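Local coordinates for 2-C-methyl-D-erythritol 4-phosphate cytidylyltransferase (Anaerococcus prevotii, PDB 4KT7), which probably catalyses the transfer of a cytidylyl group from CTP to 2-C-methyl-D-erythritol 4-phosphate, releasing diphosphate, in the DXP pathway of isoprenoid biosynthesis, at residues 11-16 against 57-62; 53-58 against 98-103; 91-96 against 178-183; 118-123 against 166-171. All blocks are in the same frame, centred on the assembly; numbering follows the deposited sequence.

Contact 1 of 4, residues 11-16 against 57-62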
loop_
_atom_site.group_PDB
_atom_site.type_symbol
_atom_site.label_atom_id
_atom_site.label_comp_id
_atom_site.label_asym_id
_atom_site.label_seq_id
_atom_site.Cartn_x
_atom_site.Cartn_y
_atom_site.Cartn_z
ATOM N N SER A 11 -16.414 10.157 -22.571
ATOM C CA SER A 11 -16.335 8.705 -22.785
ATOM C C SER A 11 -15.652 8.045 -21.597
ATOM O O SER A 11 -14.788 8.654 -20.963
ATOM C CB SER A 11 -15.513 8.376 -24.030
ATOM O OG SER A 11 -16.033 9.028 -25.170
ATOM N N ALA A 12 -16.038 6.803 -21.289
ATOM C CA ALA A 12 -15.318 6.025 -20.279
ATOM C C ALA A 12 -14.791 4.756 -20.917
ATOM O O ALA A 12 -15.496 4.108 -21.703
ATOM C CB ALA A 12 -16.204 5.700 -19.084
ATOM N N ILE A 13 -13.540 4.436 -20.594
ATOM C CA ILE A 13 -12.879 3.227 -21.039
ATOM C C ILE A 13 -12.640 2.360 -19.801
ATOM O O ILE A 13 -11.885 2.751 -18.913
ATOM C CB ILE A 13 -11.511 3.569 -21.691
ATOM C CG1 ILE A 13 -11.718 4.364 -22.985
ATOM C CG2 ILE A 13 -10.710 2.312 -21.976
ATOM C CD1 ILE A 13 -10.412 4.820 -23.649
ATOM N N ILE A 14 -13.304 1.203 -19.734
ATOM C CA ILE A 14 -13.144 0.257 -18.626
ATOM C C ILE A 14 -12.265 -0.895 -19.103
ATOM O O ILE A 14 -12.658 -1.651 -20.003
ATOM C CB ILE A 14 -14.489 -0.373 -18.218
ATOM C CG1 ILE A 14 -15.541 0.694 -17.880
ATOM C CG2 ILE A 14 -14.283 -1.318 -17.048
ATOM C CD1 ILE A 14 -15.187 1.544 -16.687
ATOM N N THR A 15 -11.077 -1.052 -18.533
ATOM C CA THR A 15 -10.212 -2.120 -19.015
ATOM C C THR A 15 -10.464 -3.428 -18.281
ATOM O O THR A 15 -10.297 -3.515 -17.053
ATOM C CB THR A 15 -8.715 -1.735 -18.966
ATOM O OG1 THR A 15 -8.362 -1.361 -17.632
ATOM C CG2 THR A 15 -8.427 -0.570 -19.922
ATOM N N ALA A 16 -10.869 -4.446 -19.038
ATOM C CA ALA A 16 -10.994 -5.800 -18.510
ATOM C C ALA A 16 -10.231 -6.819 -19.380
ATOM O O ALA A 16 -10.663 -7.963 -19.540
ATOM C CB ALA A 16 -12.472 -6.191 -18.381
ATOM N N ILE A 57 -16.810 2.198 -23.074
ATOM C CA ILE A 57 -16.062 1.246 -23.896
ATOM C C ILE A 57 -15.367 0.248 -22.980
ATOM O O ILE A 57 -14.542 0.638 -22.142
ATOM C CB ILE A 57 -14.951 1.937 -24.725
ATOM C CG1 ILE A 57 -15.508 3.106 -25.537
ATOM C CG2 ILE A 57 -14.271 0.935 -25.650
ATOM C CD1 ILE A 57 -16.638 2.753 -26.369
ATOM N N LEU A 58 -15.736 -1.024 -23.108
ATOM C CA LEU A 58 -15.064 -2.107 -22.398
ATOM C C LEU A 58 -13.942 -2.613 -23.267
ATOM O O LEU A 58 -14.115 -2.845 -24.462
ATOM C CB LEU A 58 -16.017 -3.269 -22.130
ATOM C CG LEU A 58 -17.049 -3.055 -21.035
ATOM C CD1 LEU A 58 -18.177 -4.070 -21.182
ATOM C CD2 LEU A 58 -16.368 -3.228 -19.698
ATOM N N VAL A 59 -12.775 -2.798 -22.683
ATOM C CA VAL A 59 -11.718 -3.429 -23.448
ATOM C C VAL A 59 -11.515 -4.820 -22.863
ATOM O O VAL A 59 -11.204 -4.965 -21.666
ATOM C CB VAL A 59 -10.431 -2.593 -23.419
ATOM C CG1 VAL A 59 -9.416 -3.185 -24.358
ATOM C CG2 VAL A 59 -10.725 -1.128 -23.836
ATOM N N ILE A 60 -11.705 -5.843 -23.694
ATOM C CA ILE A 60 -11.776 -7.218 -23.203
ATOM C C ILE A 60 -10.743 -8.157 -23.823
ATOM O O ILE A 60 -10.100 -7.830 -24.826
ATOM C CB ILE A 60 -13.171 -7.823 -23.452
ATOM C CG1 ILE A 60 -13.398 -8.037 -24.949
ATOM C CG2 ILE A 60 -14.251 -6.924 -22.851
ATOM C CD1 ILE A 60 -14.608 -8.937 -25.290
ATOM N N ARG A 61 -10.597 -9.332 -23.219
ATOM C CA ARG A 61 -9.888 -10.421 -23.865
ATOM C C ARG A 61 -10.846 -11.065 -24.857
ATOM O O ARG A 61 -12.034 -11.218 -24.562
ATOM C CB ARG A 61 -9.461 -11.460 -22.831
ATOM C CG ARG A 61 -8.407 -10.971 -21.863
ATOM C CD ARG A 61 -8.036 -12.073 -20.879
ATOM N NE ARG A 61 -7.988 -13.397 -21.501
ATOM C CZ ARG A 61 -6.917 -13.914 -22.098
ATOM N NH1 ARG A 61 -5.793 -13.216 -22.172
ATOM N NH2 ARG A 61 -6.978 -15.131 -22.628
ATOM N N LYS A 62 -10.342 -11.461 -26.020
ATOM C CA LYS A 62 -11.192 -12.086 -27.021
ATOM C C LYS A 62 -11.874 -13.349 -26.484
ATOM O O LYS A 62 -13.010 -13.668 -26.861
ATOM C CB LYS A 62 -10.394 -12.405 -28.293
ATOM C CG LYS A 62 -11.213 -13.171 -29.320
ATOM C CD LYS A 62 -10.526 -13.351 -30.675
ATOM C CE LYS A 62 -11.390 -14.260 -31.560
ATOM N NZ LYS A 62 -11.074 -14.162 -33.016
HETATM O O HOH W 1 -11.974 -9.764 -20.893
#
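Ile14 and Ile57 meet through their flat peptide groups, with Ile13 and Val59 lying over one face of the paired strands and Ile14 and Leu58 over the other. Ile57 N gives an almost straight hydrogen bond to Ala12 O at 2.7 Å, and Ile57 O takes the N-H of Ile14 N at 2.8 Å. Two residues on, Val59 N bonds to Ile14 O at 2.9 Å, the donor tilted 22° from the carbonyl plane, while Val59 O accepts from Ala16 N. Ile57 and Val59 each turn both N-H and C=O to strand 11-16, the pattern of parallel pairing. With axes 20° apart, the two strands are neighbours in the mixed sheet of the GT-A-type fold; strand 105-110 continues it beyond 11-16 and strand 79-83 beyond 57-60. On one face, Ile13 keeps CG1 beside its backbone N (chi1 -66°) and turns CG2 to Val59; the two side chains cross obliquely, Ile13 CG2 3.9 Å from Val59 CG2, and Gly95 packs over this pair. On the opposite face Leu58 lies alongside Ile14 and points the same way, its CD2 3.7 Å from Ile14 CB, with Leu40 and Leu44 of helix 39-48 against them. Past Ala16 direct pairing gives way to a water, which donates to Ala16 O at 2.6 Å and accepts from Arg61 N at 2.7 Å.

Contact 2 of 4, residues 53-58 against 98-103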
loop_
_atom_site.group_PDB
_atom_site.type_symbol
_atom_site.label_atom_id
_atom_site.label_comp_id
_atom_site.label_asym_id
_atom_site.label_seq_id
_atom_site.Cartn_x
_atom_site.Cartn_y
_atom_site.Cartn_z
ATOM N N ILE A 53 -21.443 10.436 -17.947
ATOM C CA ILE A 53 -20.666 9.693 -18.936
ATOM C C ILE A 53 -21.580 9.379 -20.130
ATOM O O ILE A 53 -22.660 8.816 -19.944
ATOM C CB ILE A 53 -20.120 8.395 -18.316
ATOM C CG1 ILE A 53 -19.062 8.740 -17.251
ATOM C CG2 ILE A 53 -19.553 7.476 -19.384
ATOM C CD1 ILE A 53 -18.683 7.564 -16.342
ATOM N N ASP A 54 -21.161 9.742 -21.344
ATOM C CA ASP A 54 -22.036 9.590 -22.516
ATOM C C ASP A 54 -21.923 8.234 -23.205
ATOM O O ASP A 54 -22.845 7.813 -23.895
ATOM C CB ASP A 54 -21.794 10.705 -23.537
ATOM C CG ASP A 54 -22.105 12.077 -22.978
ATOM O OD1 ASP A 54 -23.296 12.348 -22.759
ATOM O OD2 ASP A 54 -21.157 12.877 -22.755
ATOM N N GLU A 55 -20.791 7.566 -23.029
ATOM C CA GLU A 55 -20.598 6.233 -23.601
ATOM C C GLU A 55 -19.577 5.466 -22.799
ATOM O O GLU A 55 -18.698 6.062 -22.173
ATOM C CB GLU A 55 -20.076 6.319 -25.034
ATOM C CG GLU A 55 -18.601 6.643 -25.124
ATOM C CD GLU A 55 -18.082 6.735 -26.559
ATOM O OE1 GLU A 55 -18.784 6.300 -27.507
ATOM O OE2 GLU A 55 -16.960 7.255 -26.732
ATOM N N ILE A 56 -19.670 4.139 -22.849
ATOM C CA ILE A 56 -18.755 3.275 -22.105
ATOM C C ILE A 56 -18.139 2.236 -23.040
ATOM O O ILE A 56 -18.862 1.477 -23.705
ATOM C CB ILE A 56 -19.504 2.529 -20.973
ATOM C CG1 ILE A 56 -20.131 3.519 -19.980
ATOM C CG2 ILE A 56 -18.571 1.541 -20.246
ATOM C CD1 ILE A 56 -20.922 2.815 -18.862
ATOM N N ILE A 57 -16.810 2.198 -23.074
ATOM C CA ILE A 57 -16.062 1.246 -23.896
ATOM C C ILE A 57 -15.367 0.248 -22.980
ATOM O O ILE A 57 -14.542 0.638 -22.142
ATOM C CB ILE A 57 -14.951 1.937 -24.725
ATOM C CG1 ILE A 57 -15.508 3.106 -25.537
ATOM C CG2 ILE A 57 -14.271 0.935 -25.650
ATOM C CD1 ILE A 57 -16.638 2.753 -26.369
ATOM N N LEU A 58 -15.736 -1.024 -23.108
ATOM C CA LEU A 58 -15.064 -2.107 -22.398
ATOM C C LEU A 58 -13.942 -2.613 -23.267
ATOM O O LEU A 58 -14.115 -2.845 -24.462
ATOM C CB LEU A 58 -16.017 -3.269 -22.130
ATOM C CG LEU A 58 -17.049 -3.055 -21.035
ATOM C CD1 LEU A 58 -18.177 -4.070 -21.182
ATOM C CD2 LEU A 58 -16.368 -3.228 -19.698
ATOM N N ALA A 98 -11.433 3.550 -30.340
ATOM C CA ALA A 98 -12.848 3.206 -30.538
ATOM C C ALA A 98 -13.831 4.256 -30.010
ATOM O O ALA A 98 -15.044 4.052 -30.045
ATOM C CB ALA A 98 -13.159 1.851 -29.911
ATOM N N LEU A 99 -13.312 5.374 -29.519
ATOM C CA LEU A 99 -14.166 6.418 -28.950
ATOM C C LEU A 99 -14.971 7.121 -30.047
ATOM O O LEU A 99 -14.512 7.255 -31.186
ATOM C CB LEU A 99 -13.340 7.447 -28.150
ATOM C CG LEU A 99 -12.585 6.923 -26.916
ATOM C CD1 LEU A 99 -11.887 8.034 -26.146
ATOM C CD2 LEU A 99 -13.525 6.169 -25.994
ATOM N N ASP A 100 -16.182 7.543 -29.692
ATOM C CA ASP A 100 -17.035 8.347 -30.560
ATOM C C ASP A 100 -16.262 9.572 -31.065
ATOM O O ASP A 100 -15.492 10.163 -30.304
ATOM C CB ASP A 100 -18.227 8.806 -29.733
ATOM C CG ASP A 100 -19.346 9.327 -30.576
ATOM O OD1 ASP A 100 -19.230 10.475 -31.063
ATOM O OD2 ASP A 100 -20.349 8.597 -30.742
ATOM N N PRO A 101 -16.448 9.953 -32.341
ATOM C CA PRO A 101 -15.735 11.115 -32.896
ATOM C C PRO A 101 -15.997 12.410 -32.122
ATOM O O PRO A 101 -15.175 13.332 -32.149
ATOM C CB PRO A 101 -16.321 11.243 -34.306
ATOM C CG PRO A 101 -16.796 9.875 -34.645
ATOM C CD PRO A 101 -17.288 9.291 -33.355
ATOM N N GLN A 102 -17.134 12.472 -31.433
ATOM C CA GLN A 102 -17.504 13.659 -30.664
ATOM C C GLN A 102 -16.820 13.699 -29.288
ATOM O O GLN A 102 -16.835 14.727 -28.610
ATOM C CB GLN A 102 -19.032 13.716 -30.519
ATOM C CG GLN A 102 -19.569 14.930 -29.776
ATOM C CD GLN A 102 -21.086 14.956 -29.730
ATOM O OE1 GLN A 102 -21.753 14.275 -30.514
ATOM N NE2 GLN A 102 -21.640 15.747 -28.812
ATOM N N SER A 103 -16.185 12.601 -28.886
ATOM C CA SER A 103 -15.611 12.538 -27.538
ATOM C C SER A 103 -14.555 13.629 -27.267
ATOM O O SER A 103 -13.556 13.736 -27.984
ATOM C CB SER A 103 -14.994 11.165 -27.295
ATOM O OG SER A 103 -14.501 11.105 -25.964
HETATM O O HOH W 2 -21.142 6.349 -29.135
#
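Glu55 reaches from strand 55-58 to Asp100 with its carboxylate, and Leu99 lies against the same group. Residues 98-103 form the loop leading from helix 88-97 to strand 105-110, and Glu55 fastens this loop to the start of strand 55-60. From CB the chain first turns into the space between backbone N and carbonyl carbon (chi1 77°), then runs extended through CG, bringing CD close to the amide of Asp100. There OE2 accepts the N-H of Asp100 N on its syn lone pair, 3.1 Å away with 164° at the hydrogen, and also bonds to the hydroxyl of Ser11. Leu99 CD2 touches Glu55 OE2 at 3.7 Å and Ile57 CG1 at the same distance, so one methyl borders both a charged and an apolar neighbour. The other oxygen, OE1, sits 3.4 Å from Asp100 CB and forms a salt bridge with Arg80. Asp100 opens a type I turn ending at Ser103, and its OD1 takes the N-H of Gln102 in an Asx turn; the planes of the two carboxylates lie 63° apart. Replacing Glu55 with an alanine would probably leave the amide of Asp100 and the hydroxyl of Ser11 without this acceptor and take from Arg80 this countercharge. Glu55 OE1 and Asp100 OD2 come within 4.3 Å; a water donating to both, together with the positive charge of Arg80, probably eases the repulsion between the two acids.

Contact 3 of 4, residues 91-96 against 178-183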
loop_
_atom_site.group_PDB
_atom_site.type_symbol
_atom_site.label_atom_id
_atom_site.label_comp_id
_atom_site.label_asym_id
_atom_site.label_seq_id
_atom_site.Cartn_x
_atom_site.Cartn_y
_atom_site.Cartn_z
ATOM N N SER A 91 -3.791 -2.083 -24.801
ATOM C CA SER A 91 -5.213 -2.232 -24.547
ATOM C C SER A 91 -5.930 -0.880 -24.453
ATOM O O SER A 91 -6.974 -0.664 -25.083
ATOM C CB SER A 91 -5.433 -3.047 -23.273
ATOM O OG SER A 91 -5.125 -4.413 -23.532
ATOM N N THR A 92 -5.372 0.037 -23.678
ATOM C CA THR A 92 -5.968 1.359 -23.536
ATOM C C THR A 92 -6.084 2.049 -24.903
ATOM O O THR A 92 -7.105 2.665 -25.221
ATOM C CB THR A 92 -5.124 2.184 -22.568
ATOM O OG1 THR A 92 -5.173 1.524 -21.299
ATOM C CG2 THR A 92 -5.635 3.633 -22.448
ATOM N N PHE A 93 -5.058 1.905 -25.732
ATOM C CA PHE A 93 -5.084 2.528 -27.053
ATOM C C PHE A 93 -6.172 1.974 -27.951
ATOM O O PHE A 93 -6.771 2.723 -28.731
ATOM C CB PHE A 93 -3.744 2.405 -27.754
ATOM C CG PHE A 93 -3.596 3.330 -28.927
ATOM C CD1 PHE A 93 -3.627 4.696 -28.746
ATOM C CD2 PHE A 93 -3.429 2.829 -30.207
ATOM C CE1 PHE A 93 -3.485 5.566 -29.828
ATOM C CE2 PHE A 93 -3.286 3.682 -31.293
ATOM C CZ PHE A 93 -3.321 5.049 -31.100
ATOM N N GLU A 94 -6.444 0.674 -27.862
ATOM C CA GLU A 94 -7.574 0.113 -28.610
ATOM C C GLU A 94 -8.861 0.769 -28.118
ATOM O O GLU A 94 -9.784 1.025 -28.899
ATOM C CB GLU A 94 -7.689 -1.403 -28.414
ATOM C CG GLU A 94 -6.615 -2.234 -29.067
ATOM C CD GLU A 94 -6.469 -1.933 -30.549
ATOM O OE1 GLU A 94 -7.448 -2.130 -31.313
ATOM O OE2 GLU A 94 -5.371 -1.489 -30.945
ATOM N N GLY A 95 -8.927 1.026 -26.812
ATOM C CA GLY A 95 -10.081 1.703 -26.240
ATOM C C GLY A 95 -10.157 3.126 -26.777
ATOM O O GLY A 95 -11.236 3.583 -27.156
ATOM N N LEU A 96 -9.023 3.827 -26.809
ATOM C CA LEU A 96 -8.986 5.215 -27.291
ATOM C C LEU A 96 -9.329 5.347 -28.766
ATOM O O LEU A 96 -9.952 6.339 -29.173
ATOM C CB LEU A 96 -7.619 5.855 -27.049
ATOM C CG LEU A 96 -7.202 6.123 -25.595
ATOM C CD1 LEU A 96 -5.710 6.408 -25.563
ATOM C CD2 LEU A 96 -7.970 7.318 -24.995
ATOM N N ALA A 178 -2.954 12.133 -28.064
ATOM C CA ALA A 178 -1.680 12.578 -28.647
ATOM C C ALA A 178 -0.490 12.032 -27.848
ATOM O O ALA A 178 0.517 11.588 -28.413
ATOM C CB ALA A 178 -1.619 14.106 -28.720
HETATM N N MSE A 179 -0.613 12.058 -26.530
HETATM C CA MSE A 179 0.424 11.522 -25.653
HETATM C C MSE A 179 0.614 10.034 -25.932
HETATM O O MSE A 179 1.736 9.531 -25.904
HETATM C CB MSE A 179 0.024 11.698 -24.181
HETATM C CG MSE A 179 0.007 13.141 -23.625
HETATM SE SE MSE A 179 1.748 13.973 -23.811
HETATM C CE MSE A 179 1.388 14.925 -25.476
ATOM N N TYR A 180 -0.491 9.332 -26.183
ATOM C CA TYR A 180 -0.439 7.902 -26.456
ATOM C C TYR A 180 0.296 7.588 -27.753
ATOM O O TYR A 180 1.088 6.630 -27.826
ATOM C CB TYR A 180 -1.845 7.279 -26.419
ATOM C CG TYR A 180 -2.018 6.387 -25.214
ATOM C CD1 TYR A 180 -2.396 6.910 -23.990
ATOM C CD2 TYR A 180 -1.721 5.033 -25.285
ATOM C CE1 TYR A 180 -2.527 6.094 -22.865
ATOM C CE2 TYR A 180 -1.836 4.215 -24.178
ATOM C CZ TYR A 180 -2.236 4.751 -22.970
ATOM O OH TYR A 180 -2.346 3.933 -21.867
ATOM N N GLU A 181 0.072 8.403 -28.776
ATOM C CA GLU A 181 0.813 8.210 -30.018
ATOM C C GLU A 181 2.307 8.445 -29.816
ATOM O O GLU A 181 3.121 7.710 -30.361
ATOM C CB GLU A 181 0.265 9.115 -31.111
ATOM C CG GLU A 181 -1.149 8.764 -31.488
ATOM C CD GLU A 181 -1.637 9.546 -32.702
ATOM O OE1 GLU A 181 -1.813 10.786 -32.587
ATOM O OE2 GLU A 181 -1.837 8.914 -33.768
ATOM N N LYS A 182 2.663 9.462 -29.032
ATOM C CA LYS A 182 4.057 9.682 -28.653
ATOM C C LYS A 182 4.632 8.498 -27.882
ATOM O O LYS A 182 5.766 8.085 -28.112
ATOM C CB LYS A 182 4.192 10.934 -27.788
ATOM C CG LYS A 182 4.163 12.233 -28.560
ATOM C CD LYS A 182 4.217 13.405 -27.603
ATOM C CE LYS A 182 4.634 14.663 -28.323
ATOM N NZ LYS A 182 5.997 14.538 -28.943
ATOM N N TYR A 183 3.851 7.962 -26.958
ATOM C CA TYR A 183 4.283 6.791 -26.189
ATOM C C TYR A 183 4.562 5.584 -27.073
ATOM O O TYR A 183 5.565 4.885 -26.896
ATOM C CB TYR A 183 3.233 6.422 -25.142
ATOM C CG TYR A 183 3.577 5.164 -24.377
ATOM C CD1 TYR A 183 4.587 5.166 -23.421
ATOM C CD2 TYR A 183 2.906 3.973 -24.616
ATOM C CE1 TYR A 183 4.913 4.019 -22.721
ATOM C CE2 TYR A 183 3.231 2.815 -23.918
ATOM C CZ TYR A 183 4.233 2.845 -22.972
ATOM O OH TYR A 183 4.562 1.703 -22.269
#
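Tyr180 reaches from helix 178-183 to the side of helix 91-96, where Thr92, Phe93 and Leu96 hold its ring, and this is the dense half of the contact. Leu96 CD1 sits over one face, 4.0 Å from the ring centroid and 25° off the normal, in a CH-pi contact displaced toward CG and CD1. At the far end of the ring, Thr92 crosses at about a right angle and places CG2 3.4 Å from Tyr180 OH. Thr92 OG1 is engaged elsewhere, bonded to the carbonyl of Arg88, while the phenol hydroxyl is bonded to Asp193. Phe93 slides past the tyrosine in the opposite direction, its CD1 3.9 Å from Tyr180 CB. A first torsion of -110° carries the tyrosine ring away from the usual staggered positions, a twist that Leu96 and Phe93 on this side and Leu196 elsewhere may help to hold. Putting an alanine in place of Tyr180 would probably open a gap between the helices and leave Asp193 without its phenol partner.

The other side is looser. Glu181 touches Phe93 only through CG, 4.3 Å from Phe93 CE1, and Glu181 is itself an exposed residue at the margin of the contact. No hydrogen bond crosses the contact, and the helix axes stay 11.0 Å apart at 139°, a wide spacing bridged mainly by the one aromatic side chain. The arrangement is helix-helix packing in the layered alpha/beta fold of the GT-A clan: helix 88-97 lies against the central sheet, and helix 173-184 flanks it directly after strand 168-172.

Contact 4 of 4, residues 118-123 against 166-171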
loop_
_atom_site.group_PDB
_atom_site.type_symbol
_atom_site.label_atom_id
_atom_site.label_comp_id
_atom_site.label_asym_id
_atom_site.label_seq_id
_atom_site.Cartn_x
_atom_site.Cartn_y
_atom_site.Cartn_z
ATOM N N GLU A 118 -19.826 5.835 -6.984
ATOM C CA GLU A 118 -20.284 6.759 -8.016
ATOM C C GLU A 118 -19.758 8.181 -7.765
ATOM O O GLU A 118 -19.378 8.892 -8.698
ATOM C CB GLU A 118 -21.808 6.734 -8.036
ATOM C CG GLU A 118 -22.460 7.505 -9.153
ATOM C CD GLU A 118 -23.971 7.456 -9.044
ATOM O OE1 GLU A 118 -24.495 6.375 -8.673
ATOM O OE2 GLU A 118 -24.629 8.490 -9.311
ATOM N N GLU A 119 -19.710 8.583 -6.496
ATOM C CA GLU A 119 -19.192 9.897 -6.120
ATOM C C GLU A 119 -17.738 10.107 -6.532
ATOM O O GLU A 119 -17.333 11.220 -6.876
ATOM C CB GLU A 119 -19.330 10.102 -4.613
ATOM C CG GLU A 119 -19.037 11.507 -4.152
ATOM C CD GLU A 119 -18.591 11.567 -2.699
ATOM O OE1 GLU A 119 -17.934 10.609 -2.225
ATOM O OE2 GLU A 119 -18.892 12.582 -2.031
ATOM N N LEU A 120 -16.938 9.045 -6.506
ATOM C CA LEU A 120 -15.546 9.163 -6.898
ATOM C C LEU A 120 -15.428 9.437 -8.389
ATOM O O LEU A 120 -14.564 10.214 -8.828
ATOM C CB LEU A 120 -14.782 7.888 -6.538
ATOM C CG LEU A 120 -13.291 7.894 -6.833
ATOM C CD1 LEU A 120 -12.623 9.022 -6.067
ATOM C CD2 LEU A 120 -12.648 6.541 -6.483
ATOM N N PHE A 121 -16.278 8.785 -9.181
ATOM C CA PHE A 121 -16.307 9.064 -10.619
ATOM C C PHE A 121 -16.752 10.489 -10.921
ATOM O O PHE A 121 -16.185 11.143 -11.794
ATOM C CB PHE A 121 -17.229 8.082 -11.342
ATOM C CG PHE A 121 -16.678 6.679 -11.403
ATOM C CD1 PHE A 121 -15.746 6.330 -12.367
ATOM C CD2 PHE A 121 -17.096 5.713 -10.494
ATOM C CE1 PHE A 121 -15.236 5.023 -12.431
ATOM C CE2 PHE A 121 -16.592 4.422 -10.551
ATOM C CZ PHE A 121 -15.660 4.081 -11.522
ATOM N N LEU A 122 -17.774 10.962 -10.212
ATOM C CA LEU A 122 -18.243 12.340 -10.376
ATOM C C LEU A 122 -17.165 13.346 -9.976
ATOM O O LEU A 122 -16.966 14.360 -10.652
ATOM C CB LEU A 122 -19.500 12.575 -9.542
ATOM C CG LEU A 122 -20.755 11.805 -9.981
ATOM C CD1 LEU A 122 -21.940 12.071 -9.049
ATOM C CD2 LEU A 122 -21.117 12.174 -11.412
ATOM N N LYS A 123 -16.452 13.068 -8.884
ATOM C CA LYS A 123 -15.383 13.962 -8.439
ATOM C C LYS A 123 -14.266 14.026 -9.459
ATOM O O LYS A 123 -13.675 15.091 -9.687
ATOM C CB LYS A 123 -14.822 13.505 -7.093
ATOM C CG LYS A 123 -15.731 13.846 -5.909
ATOM C CD LYS A 123 -15.454 12.905 -4.727
ATOM C CE LYS A 123 -14.012 13.022 -4.250
ATOM N NZ LYS A 123 -13.622 11.973 -3.241
ATOM N N GLN A 166 -4.800 5.108 -7.688
ATOM C CA GLN A 166 -5.768 4.087 -8.024
ATOM C C GLN A 166 -6.409 4.500 -9.350
ATOM O O GLN A 166 -5.789 5.199 -10.153
ATOM C CB GLN A 166 -6.792 3.905 -6.881
ATOM C CG GLN A 166 -7.346 5.211 -6.241
ATOM C CD GLN A 166 -8.282 4.949 -5.063
ATOM O OE1 GLN A 166 -9.444 5.388 -5.057
ATOM N NE2 GLN A 166 -7.780 4.235 -4.053
ATOM N N THR A 167 -7.628 4.055 -9.607
ATOM C CA THR A 167 -8.374 4.585 -10.747
ATOM C C THR A 167 -9.777 4.842 -10.223
ATOM O O THR A 167 -10.178 4.220 -9.244
ATOM C CB THR A 167 -8.377 3.621 -11.950
ATOM O OG1 THR A 167 -9.317 2.568 -11.724
ATOM C CG2 THR A 167 -6.984 3.042 -12.209
ATOM N N PRO A 168 -10.550 5.726 -10.873
ATOM C CA PRO A 168 -10.372 6.330 -12.204
ATOM C C PRO A 168 -9.303 7.414 -12.331
ATOM O O PRO A 168 -8.766 7.944 -11.343
ATOM C CB PRO A 168 -11.742 6.948 -12.487
ATOM C CG PRO A 168 -12.240 7.328 -11.133
ATOM C CD PRO A 168 -11.803 6.175 -10.234
ATOM N N GLN A 169 -8.980 7.691 -13.589
ATOM C CA GLN A 169 -8.162 8.813 -13.997
ATOM C C GLN A 169 -8.955 9.412 -15.155
ATOM O O GLN A 169 -9.784 8.721 -15.731
ATOM C CB GLN A 169 -6.808 8.305 -14.507
ATOM C CG GLN A 169 -5.962 7.579 -13.473
ATOM C CD GLN A 169 -4.541 7.338 -13.969
ATOM O OE1 GLN A 169 -4.292 7.265 -15.174
ATOM N NE2 GLN A 169 -3.605 7.241 -13.043
ATOM N N ALA A 170 -8.727 10.673 -15.509
ATOM C CA ALA A 170 -9.421 11.225 -16.677
ATOM C C ALA A 170 -8.627 12.364 -17.317
ATOM O O ALA A 170 -7.823 13.014 -16.644
ATOM C CB ALA A 170 -10.836 11.700 -16.283
ATOM N N PHE A 171 -8.859 12.602 -18.612
ATOM C CA PHE A 171 -8.032 13.527 -19.406
ATOM C C PHE A 171 -8.835 14.193 -20.499
ATOM O O PHE A 171 -9.873 13.667 -20.919
ATOM C CB PHE A 171 -6.881 12.769 -20.100
ATOM C CG PHE A 171 -6.145 11.856 -19.196
ATOM C CD1 PHE A 171 -5.067 12.313 -18.452
ATOM C CD2 PHE A 171 -6.556 10.546 -19.045
ATOM C CE1 PHE A 171 -4.412 11.463 -17.577
ATOM C CE2 PHE A 171 -5.887 9.690 -18.178
ATOM C CZ PHE A 171 -4.829 10.160 -17.442
#
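Phe121 CA comes within 6.7 Å of Pro168 CA where helix 118-123 faces a corner in the chain at Thr167, a corner followed by a cis peptide bond into Pro168. This is helix-on-sheet packing within the GT-A-type fold: strand 168-172 runs antiparallel to both 105-110 and 133-139, and helix 118-127 lies against its beginning. The proline ring lies at the middle of the contact, and two successive helix residues, Leu120 and Phe121, share it. Leu120 sends CG anti to its own nitrogen (chi1 -177°), which carries CD2 toward the corner, 3.9 Å from Pro168 CD. The same methyl also lies 3.7 Å from OE1 of Gln166, a van der Waals contact with a polar atom. That amide has its polar partners elsewhere: OE1 of Gln166 bonds to Asn215 and NE2 to the carbonyl of Glu212, so both ends of the group are held and its rotation is fixed. Thr167 turns its hydroxyl to the amide of Asp110, tying the corner to the end of strand 105-110.

No hydrogen bond passes between the helix and the corner; most of the touching is carbon on carbon, round the proline ring. Thr124, one turn on from Leu120, also touches Pro168, while the ring of Phe121 meets His109 edge-to-face, so the helix packs on strand 105-110 as well. Phe121 meets the proline through two neighbouring ring atoms: CD1 is 3.8 Å from Pro168 CG, and CE1 is 4.0 Å from Pro168 CB.

From the N terminus, strand 10-16 is first joined by contact 1, when the chain returns some forty residues later as strand 55-60. That strand also opens contact 2, which shares Ile57 and Leu58 with contact 1 and closes at the loop after helix 88-97; Ser11 of contact 1 probably hydrogen-bonds to Ser103 of contact 2, tying them together. Contact 3 starts on that helix before contact 2 has closed, so these two cross, and it ends far along the chain on helix 173-184. Inside its span nests contact 4, from helix 118-127 to strand 168-172. Contacts 1, 2 and 4 all reach the mixed sheet, while contact 3 joins two helices, one packed on Ile13 and Val59.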